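Local coordinates for protein alpha,alpha-trehalose-phosphate synthase (UDP-forming) (Burkholderia multivorans, PDB 5UOF) that is an enzyme of glycosyltransferase family 20, built on the two-domain GT-B fold, at residues 173-187 against 202-214. Sequence-based numbering, arbitrary orientation.
Sequences LRLVPPHDELVKFMC and AFTDYIERRGIGT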
ATOM      1  N   LEU A 173       6.324  -2.238   1.978  1.00 13.08           N
ATOM      2  CA  LEU A 173       7.398  -3.211   1.756  1.00 10.21           C
ATOM      3  C   LEU A 173       7.265  -4.424   2.672  1.00 13.98           C
ATOM      4  O   LEU A 173       7.600  -5.550   2.269  1.00 11.97           O
ATOM      5  CB  LEU A 173       8.765  -2.563   1.978  1.00 12.34           C
ATOM      6  CG  LEU A 173       9.960  -3.498   1.724  1.00 14.07           C
ATOM      7  CD1 LEU A 173      10.072  -3.859   0.236  1.00 16.30           C
ATOM      8  CD2 LEU A 173      11.266  -2.921   2.239  1.00 12.88           C
ATOM      9  N   ARG A 174       6.785  -4.220   3.905  1.00 13.51           N
ATOM     10  CA  ARG A 174       6.670  -5.318   4.863  1.00 13.36           C
ATOM     11  C   ARG A 174       5.639  -6.361   4.456  1.00 11.85           C
ATOM     12  O   ARG A 174       5.576  -7.423   5.085  1.00 15.12           O
ATOM     13  CB  ARG A 174       6.354  -4.756   6.252  1.00 12.94           C
ATOM     14  CG  ARG A 174       7.543  -4.043   6.873  1.00 14.84           C
ATOM     15  CD  ARG A 174       7.190  -3.217   8.112  1.00 22.53           C
ATOM     16  NE  ARG A 174       6.508  -3.999   9.141  1.00 25.57           N
ATOM     17  CZ  ARG A 174       5.370  -3.635   9.722  1.00 32.01           C
ATOM     18  NH1 ARG A 174       4.787  -2.488   9.389  1.00 29.33           N
ATOM     19  NH2 ARG A 174       4.820  -4.408  10.649  1.00 27.24           N
ATOM     20  N   LEU A 175       4.847  -6.102   3.415  1.00 14.62           N
ATOM     21  CA  LEU A 175       3.989  -7.144   2.869  1.00 14.88           C
ATOM     22  C   LEU A 175       4.794  -8.256   2.209  1.00 16.45           C
ATOM     23  O   LEU A 175       4.262  -9.351   2.011  1.00 19.26           O
ATOM     24  CB  LEU A 175       3.007  -6.542   1.870  1.00 19.36           C
ATOM     25  CG  LEU A 175       2.125  -5.466   2.521  1.00 19.63           C
ATOM     26  CD1 LEU A 175       1.191  -4.840   1.498  1.00 21.55           C
ATOM     27  CD2 LEU A 175       1.358  -6.036   3.675  1.00 17.99           C
ATOM     28  N   VAL A 176       6.044  -7.992   1.847  1.00 11.55           N
ATOM     29  CA  VAL A 176       6.967  -9.033   1.389  1.00 13.82           C
ATOM     30  C   VAL A 176       7.578  -9.681   2.627  1.00 13.00           C
ATOM     31  O   VAL A 176       8.351  -9.023   3.329  1.00 12.39           O
ATOM     32  CB  VAL A 176       8.074  -8.449   0.492  1.00 10.15           C
ATOM     33  CG1 VAL A 176       9.031  -9.553   0.058  1.00 10.45           C
ATOM     34  CG2 VAL A 176       7.496  -7.737  -0.728  1.00 14.33           C
ATOM     35  N   PRO A 177       7.281 -10.939   2.947  1.00 11.46           N
ATOM     36  CA  PRO A 177       7.730 -11.489   4.244  1.00 12.40           C
ATOM     37  C   PRO A 177       9.240 -11.398   4.439  1.00 12.36           C
ATOM     38  O   PRO A 177       9.688 -11.049   5.542  1.00 14.69           O
ATOM     39  CB  PRO A 177       7.222 -12.942   4.207  1.00 12.96           C
ATOM     40  CG  PRO A 177       5.932 -12.829   3.382  1.00 14.30           C
ATOM     41  CD  PRO A 177       6.295 -11.815   2.286  1.00 11.52           C
ATOM     42  N   PRO A 178      10.090 -11.661   3.405  1.00 12.22           N
ATOM     43  CA  PRO A 178      11.542 -11.506   3.637  1.00 12.09           C
ATOM     44  C   PRO A 178      12.090 -10.092   3.407  1.00 13.54           C
ATOM     45  O   PRO A 178      13.246  -9.925   2.998  1.00 16.87           O
ATOM     46  CB  PRO A 178      12.154 -12.506   2.647  1.00 14.58           C
ATOM     47  CG  PRO A 178      11.197 -12.484   1.487  1.00 11.91           C
ATOM     48  CD  PRO A 178       9.825 -12.367   2.132  1.00 14.94           C
ATOM     49  N   HIS A 179      11.302  -9.068   3.747  1.00 11.36           N
ATOM     50  CA  HIS A 179      11.703  -7.684   3.476  1.00 13.14           C
ATOM     51  C   HIS A 179      13.036  -7.335   4.133  1.00 12.64           C
ATOM     52  O   HIS A 179      13.863  -6.645   3.530  1.00 16.06           O
ATOM     53  CB  HIS A 179      10.610  -6.721   3.950  1.00 10.85           C
ATOM     54  CG  HIS A 179      10.212  -6.906   5.382  1.00 11.36           C
ATOM     55  ND1 HIS A 179      10.833  -6.248   6.424  1.00 13.29           N
ATOM     56  CD2 HIS A 179       9.237  -7.659   5.939  1.00 12.66           C
ATOM     57  CE1 HIS A 179      10.262  -6.599   7.563  1.00 14.96           C
ATOM     58  NE2 HIS A 179       9.284  -7.447   7.296  1.00 14.56           N
ATOM     59  N   ASP A 180      13.258  -7.783   5.373  1.00 12.13           N
ATOM     60  CA  ASP A 180      14.519  -7.464   6.040  1.00 17.88           C
ATOM     61  C   ASP A 180      15.709  -8.032   5.275  1.00 16.89           C
ATOM     62  O   ASP A 180      16.732  -7.355   5.112  1.00 16.27           O
ATOM     63  CB  ASP A 180      14.525  -7.985   7.478  1.00 17.16           C
ATOM     64  CG  ASP A 180      15.860  -7.741   8.179  1.00 24.36           C
ATOM     65  OD1 ASP A 180      16.118  -6.587   8.585  1.00 23.66           O
ATOM     66  OD2 ASP A 180      16.663  -8.697   8.311  1.00 25.15           O
ATOM     67  N   GLU A 181      15.593  -9.268   4.788  1.00 17.21           N
ATOM     68  CA  GLU A 181      16.697  -9.867   4.042  1.00 17.45           C
ATOM     69  C   GLU A 181      16.897  -9.180   2.694  1.00 20.70           C
ATOM     70  O   GLU A 181      18.037  -9.026   2.234  1.00 20.02           O
ATOM     71  CB  GLU A 181      16.442 -11.360   3.858  1.00 20.67           C
ATOM     72  CG  GLU A 181      17.620 -12.117   3.258  1.00 25.28           C
ATOM     73  CD  GLU A 181      17.455 -13.618   3.352  1.00 28.42           C
ATOM     74  OE1 GLU A 181      18.425 -14.302   3.748  1.00 33.36           O
ATOM     75  OE2 GLU A 181      16.362 -14.116   3.025  1.00 20.37           O
ATOM     76  N   LEU A 182      15.803  -8.773   2.039  1.00 15.49           N
ATOM     77  CA  LEU A 182      15.938  -8.048   0.778  1.00 15.20           C
ATOM     78  C   LEU A 182      16.696  -6.748   0.978  1.00 17.56           C
ATOM     79  O   LEU A 182      17.545  -6.379   0.153  1.00 14.66           O
ATOM     80  CB  LEU A 182      14.570  -7.769   0.168  1.00 19.00           C
ATOM     81  CG  LEU A 182      13.794  -9.008  -0.282  1.00 26.20           C
ATOM     82  CD1 LEU A 182      12.455  -8.604  -0.805  1.00 26.01           C
ATOM     83  CD2 LEU A 182      14.563  -9.772  -1.342  1.00 20.34           C
ATOM     84  N   VAL A 183      16.396  -6.028   2.062  1.00 16.47           N
ATOM     85  CA  VAL A 183      17.088  -4.768   2.302  1.00 18.56           C
ATOM     86  C   VAL A 183      18.558  -5.022   2.631  1.00 16.18           C
ATOM     87  O   VAL A 183      19.440  -4.271   2.194  1.00 15.61           O
ATOM     88  CB  VAL A 183      16.360  -3.964   3.395  1.00 15.31           C
ATOM     89  CG1 VAL A 183      17.228  -2.827   3.887  1.00 16.06           C
ATOM     90  CG2 VAL A 183      15.022  -3.424   2.855  1.00 14.07           C
ATOM     91  N   LYS A 184      18.854  -6.103   3.365  1.00 16.80           N
ATOM     92  CA  LYS A 184      20.251  -6.502   3.542  1.00 17.03           C
ATOM     93  C   LYS A 184      20.939  -6.733   2.197  1.00 20.27           C
ATOM     94  O   LYS A 184      22.074  -6.287   1.988  1.00 20.10           O
ATOM     95  CB  LYS A 184      20.347  -7.759   4.409  1.00 18.76           C
ATOM     96  CG  LYS A 184      21.793  -8.219   4.636  1.00 19.53           C
ATOM     97  CD  LYS A 184      21.866  -9.500   5.480  1.00 26.14           C
ATOM     98  CE  LYS A 184      21.236 -10.671   4.748  1.00 31.74           C
ATOM     99  NZ  LYS A 184      21.380 -11.956   5.490  1.00 38.65           N
ATOM    100  N   PHE A 185      20.270  -7.432   1.273  1.00 19.38           N
ATOM    101  CA  PHE A 185      20.830  -7.627  -0.065  1.00 16.93           C
ATOM    102  C   PHE A 185      21.126  -6.297  -0.741  1.00 17.15           C
ATOM    103  O   PHE A 185      22.175  -6.128  -1.386  1.00 19.11           O
ATOM    104  CB  PHE A 185      19.864  -8.428  -0.932  1.00 19.71           C
ATOM    105  CG  PHE A 185      19.650  -9.840  -0.472  1.00 20.80           C
ATOM    106  CD1 PHE A 185      20.582 -10.486   0.325  1.00 24.65           C
ATOM    107  CD2 PHE A 185      18.519 -10.532  -0.875  1.00 20.46           C
ATOM    108  CE1 PHE A 185      20.379 -11.794   0.732  1.00 27.29           C
ATOM    109  CE2 PHE A 185      18.307 -11.839  -0.468  1.00 17.91           C
ATOM    110  CZ  PHE A 185      19.237 -12.470   0.333  1.00 20.31           C
ATOM    111  N   MET A 186      20.211  -5.340  -0.607  1.00 16.37           N
ATOM    112  CA  MET A 186      20.388  -4.046  -1.246  1.00 14.46           C
ATOM    113  C   MET A 186      21.566  -3.298  -0.660  1.00 15.22           C
ATOM    114  O   MET A 186      22.206  -2.510  -1.364  1.00 18.87           O
ATOM    115  CB  MET A 186      19.100  -3.239  -1.115  1.00 14.08           C
ATOM    116  CG  MET A 186      17.987  -3.892  -1.903  1.00 14.14           C
ATOM    117  SD  MET A 186      16.393  -3.093  -1.787  1.00 18.49           S
ATOM    118  CE  MET A 186      16.720  -1.545  -2.654  1.00 19.58           C
ATOM    119  N   CYS A 187      21.884  -3.539   0.605  1.00 14.73           N
ATOM    120  CA  CYS A 187      23.062  -2.916   1.195  1.00 16.28           C
ATOM    121  C   CYS A 187      24.365  -3.605   0.809  1.00 19.21           C
ATOM    122  O   CYS A 187      25.424  -3.131   1.220  1.00 20.49           O
ATOM    123  CB  CYS A 187      22.932  -2.872   2.718  1.00 16.54           C
ATOM    124  SG  CYS A 187      21.575  -1.809   3.241  1.00 18.21           S
ATOM    125  N   ALA A 202      11.935   6.182   0.496  1.00 13.84           N
ATOM    126  CA  ALA A 202      11.303   4.986   1.051  1.00 11.57           C
ATOM    127  C   ALA A 202      12.347   4.004   1.564  1.00 12.15           C
ATOM    128  O   ALA A 202      12.198   3.426   2.650  1.00 13.35           O
ATOM    129  CB  ALA A 202      10.421   4.316  -0.005  1.00 10.68           C
ATOM    130  N   PHE A 203      13.411   3.794   0.786  1.00 11.65           N
ATOM    131  CA  PHE A 203      14.490   2.911   1.213  1.00 14.30           C
ATOM    132  C   PHE A 203      15.192   3.475   2.443  1.00 14.65           C
ATOM    133  O   PHE A 203      15.436   2.757   3.419  1.00 16.75           O
ATOM    134  CB  PHE A 203      15.464   2.718   0.050  1.00 12.81           C
ATOM    135  CG  PHE A 203      16.627   1.821   0.362  1.00 16.87           C
ATOM    136  CD1 PHE A 203      16.458   0.446   0.444  1.00 14.34           C
ATOM    137  CD2 PHE A 203      17.901   2.348   0.542  1.00 16.79           C
ATOM    138  CE1 PHE A 203      17.537  -0.389   0.724  1.00 17.66           C
ATOM    139  CE2 PHE A 203      18.985   1.516   0.820  1.00 18.87           C
ATOM    140  CZ  PHE A 203      18.800   0.146   0.912  1.00 18.82           C
ATOM    141  N   THR A 204      15.511   4.772   2.409  1.00 13.37           N
ATOM    142  CA  THR A 204      16.157   5.422   3.544  1.00 13.47           C
ATOM    143  C   THR A 204      15.289   5.335   4.794  1.00 17.98           C
ATOM    144  O   THR A 204      15.794   5.071   5.893  1.00 16.58           O
ATOM    145  CB  THR A 204      16.463   6.882   3.192  1.00 17.08           C
ATOM    146  OG1 THR A 204      17.336   6.913   2.057  1.00 20.17           O
ATOM    147  CG2 THR A 204      17.152   7.577   4.343  1.00 20.05           C
ATOM    148  N   ASP A 205      13.979   5.546   4.638  1.00 14.77           N
ATOM    149  CA  ASP A 205      13.056   5.424   5.763  1.00 14.20           C
ATOM    150  C   ASP A 205      13.135   4.043   6.395  1.00 14.19           C
ATOM    151  O   ASP A 205      13.134   3.917   7.623  1.00 16.03           O
ATOM    152  CB  ASP A 205      11.621   5.695   5.312  1.00 14.61           C
ATOM    153  CG  ASP A 205      11.316   7.178   5.160  1.00 19.88           C
ATOM    154  OD1 ASP A 205      12.141   8.018   5.573  1.00 17.63           O
ATOM    155  OD2 ASP A 205      10.231   7.495   4.625  1.00 17.63           O
ATOM    156  N   TYR A 206      13.169   2.995   5.572  1.00 14.36           N
ATOM    157  CA  TYR A 206      13.271   1.645   6.116  1.00 13.53           C
ATOM    158  C   TYR A 206      14.524   1.506   6.967  1.00 15.27           C
ATOM    159  O   TYR A 206      14.469   1.025   8.105  1.00 15.87           O
ATOM    160  CB  TYR A 206      13.270   0.609   4.983  1.00 13.55           C
ATOM    161  CG  TYR A 206      13.189  -0.834   5.471  1.00 13.53           C
ATOM    162  CD1 TYR A 206      14.323  -1.511   5.911  1.00 16.60           C
ATOM    163  CD2 TYR A 206      11.979  -1.523   5.471  1.00 13.38           C
ATOM    164  CE1 TYR A 206      14.245  -2.824   6.349  1.00 18.85           C
ATOM    165  CE2 TYR A 206      11.897  -2.836   5.916  1.00 13.81           C
ATOM    166  CZ  TYR A 206      13.034  -3.478   6.352  1.00 14.38           C
ATOM    167  OH  TYR A 206      12.963  -4.778   6.795  1.00 14.89           O
ATOM    168  N   ILE A 207      15.667   1.942   6.427  1.00 14.60           N
ATOM    169  CA  ILE A 207      16.948   1.784   7.120  1.00 15.03           C
ATOM    170  C   ILE A 207      16.949   2.566   8.429  1.00 20.13           C
ATOM    171  O   ILE A 207      17.318   2.042   9.488  1.00 19.09           O
ATOM    172  CB  ILE A 207      18.101   2.239   6.203  1.00 17.67           C
ATOM    173  CG1 ILE A 207      18.189   1.360   4.952  1.00 22.15           C
ATOM    174  CG2 ILE A 207      19.418   2.279   6.976  1.00 21.89           C
ATOM    175  CD1 ILE A 207      18.734   0.004   5.216  1.00 28.27           C
ATOM    176  N   GLU A 208      16.540   3.838   8.373  1.00 15.41           N
ATOM    177  CA  GLU A 208      16.661   4.713   9.539  1.00 16.61           C
ATOM    178  C   GLU A 208      15.625   4.378  10.604  1.00 20.54           C
ATOM    179  O   GLU A 208      15.962   4.192  11.780  1.00 22.22           O
ATOM    180  CB  GLU A 208      16.525   6.177   9.107  1.00 20.15           C
ATOM    181  CG  GLU A 208      17.723   6.672   8.326  1.00 23.75           C
ATOM    182  CD  GLU A 208      17.567   8.110   7.870  1.00 32.81           C
ATOM    183  OE1 GLU A 208      16.435   8.513   7.523  1.00 30.29           O
ATOM    184  OE2 GLU A 208      18.578   8.836   7.864  1.00 39.46           O
ATOM    185  N   ARG A 209      14.356   4.292  10.212  1.00 20.06           N
ATOM    186  CA  ARG A 209      13.296   4.163  11.202  1.00 20.98           C
ATOM    187  C   ARG A 209      13.232   2.776  11.815  1.00 22.37           C
ATOM    188  O   ARG A 209      12.693   2.623  12.912  1.00 20.93           O
ATOM    189  CB  ARG A 209      11.958   4.536  10.570  1.00 17.69           C
ATOM    190  CG  ARG A 209      11.955   5.993  10.157  1.00 16.30           C
ATOM    191  CD  ARG A 209      10.700   6.391   9.449  1.00 17.68           C
ATOM    192  NE  ARG A 209      10.613   7.845   9.367  1.00 18.63           N
ATOM    193  CZ  ARG A 209       9.570   8.485   8.859  1.00 15.79           C
ATOM    194  NH1 ARG A 209       8.544   7.789   8.402  1.00 14.84           N
ATOM    195  NH2 ARG A 209       9.550   9.815   8.834  1.00 21.72           N
ATOM    196  N   ARG A 210      13.775   1.766  11.150  1.00 16.55           N
ATOM    197  CA  ARG A 210      13.822   0.436  11.735  1.00 18.45           C
ATOM    198  C   ARG A 210      15.141   0.150  12.441  1.00 26.97           C
ATOM    199  O   ARG A 210      15.374  -0.991  12.854  1.00 27.34           O
ATOM    200  CB  ARG A 210      13.538  -0.610  10.663  1.00 17.81           C
ATOM    201  CG  ARG A 210      12.161  -0.468  10.089  1.00 22.25           C
ATOM    202  CD  ARG A 210      11.926  -1.471   9.019  1.00 20.09           C
ATOM    203  NE  ARG A 210      12.057  -2.832   9.523  1.00 29.25           N
ATOM    204  CZ  ARG A 210      11.082  -3.500  10.130  1.00 36.00           C
ATOM    205  NH1 ARG A 210       9.901  -2.921  10.318  1.00 35.50           N
ATOM    206  NH2 ARG A 210      11.294  -4.744  10.553  1.00 31.83           N
ATOM    207  N   GLY A 211      15.994   1.159  12.607  1.00 26.33           N
ATOM    208  CA  GLY A 211      17.219   0.981  13.364  1.00 28.15           C
ATOM    209  C   GLY A 211      18.270   0.144  12.677  1.00 29.33           C
ATOM    210  O   GLY A 211      19.148  -0.405  13.343  1.00 31.56           O
ATOM    211  N   ILE A 212      18.205   0.028  11.354  1.00 22.92           N
ATOM    212  CA  ILE A 212      19.181  -0.774  10.623  1.00 25.43           C
ATOM    213  C   ILE A 212      20.464   0.007  10.377  1.00 23.64           C
ATOM    214  O   ILE A 212      21.564  -0.558  10.404  1.00 27.27           O
ATOM    215  CB  ILE A 212      18.544  -1.266   9.318  1.00 27.58           C
ATOM    216  CG1 ILE A 212      17.420  -2.226   9.673  1.00 33.21           C
ATOM    217  CG2 ILE A 212      19.574  -1.928   8.393  1.00 28.82           C
ATOM    218  CD1 ILE A 212      16.548  -2.491   8.558  1.00 35.67           C
ATOM    219  N   GLY A 213      20.351   1.306  10.150  1.00 24.25           N
ATOM    220  CA  GLY A 213      21.527   2.086   9.849  1.00 26.69           C
ATOM    221  C   GLY A 213      21.238   3.564   9.946  1.00 30.24           C
ATOM    222  O   GLY A 213      20.139   3.986  10.311  1.00 25.20           O
ATOM    223  N   THR A 214      22.253   4.346   9.601  1.00 27.55           N
ATOM    224  CA  THR A 214      22.232   5.784   9.803  1.00 30.90           C
ATOM    225  C   THR A 214      22.744   6.474   8.551  1.00 35.44           C
ATOM    226  O   THR A 214      23.560   5.923   7.807  1.00 39.30           O
ATOM    227  CB  THR A 214      23.108   6.188  10.998  1.00 30.46           C
ATOM    228  OG1 THR A 214      24.422   5.654  10.812  1.00 36.11           O
ATOM    229  CG2 THR A 214      22.534   5.647  12.297  1.00 33.69           C
TER
HETATM  230  O   HOH W   1      14.040  -5.089   9.697  1.00 35.16           O
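Y206 of helix 202-209 projects into a hole formed by L173, H179, D180 and V183, a knob-into-hole fit that can be followed outward from CB. With CG anti to the backbone N (chi1 -172°), the ring points at helix 179-186. L173 CD2 comes in obliquely against Y206 CD2 and CE2, 3.6 Å from CD2. Y206 CD1 and CE1 lie under V183 CG2, which stands over one face in a CH-pi contact, 3.8 Å from the Y206 ring centroid and 20° off the normal; CG also lies close to V183 CG2, and CZ to H179 ND1. The opposite face is covered by R210 CD, so the ring is clamped on both faces. At the tip, Y206 OH and H179 ND1 share a 2.6 Å hydrogen bond. The oxygen lies near the imidazole plane, and the two rings meet rim to rim, neither over the face of the other. A water 3.1 Å from Y206 OH accepts from R210 NH2 and donates to D180 OD1, extending the polar cluster. R174 CG lies over the H179 ring, while its guanidinium forms a salt bridge with E397 of the second subunit. Deeper down, V183 CG1 presses on I207 CD1 at 3.5 Å, a tight carbon pair, and M186 SD makes an oblique Met-aromatic contact with F203, 4.9 Å from its ring centroid. Past R210, G211 with positive phi closes the helix in a Schellman motif, I212 N bonding to I207 O. The contact thus joins two steeply crossed helices (-109°), which precede and follow strand 191-194 in the mixed-sheet, Rossmann-like domain of a GT-B glycosyltransferase.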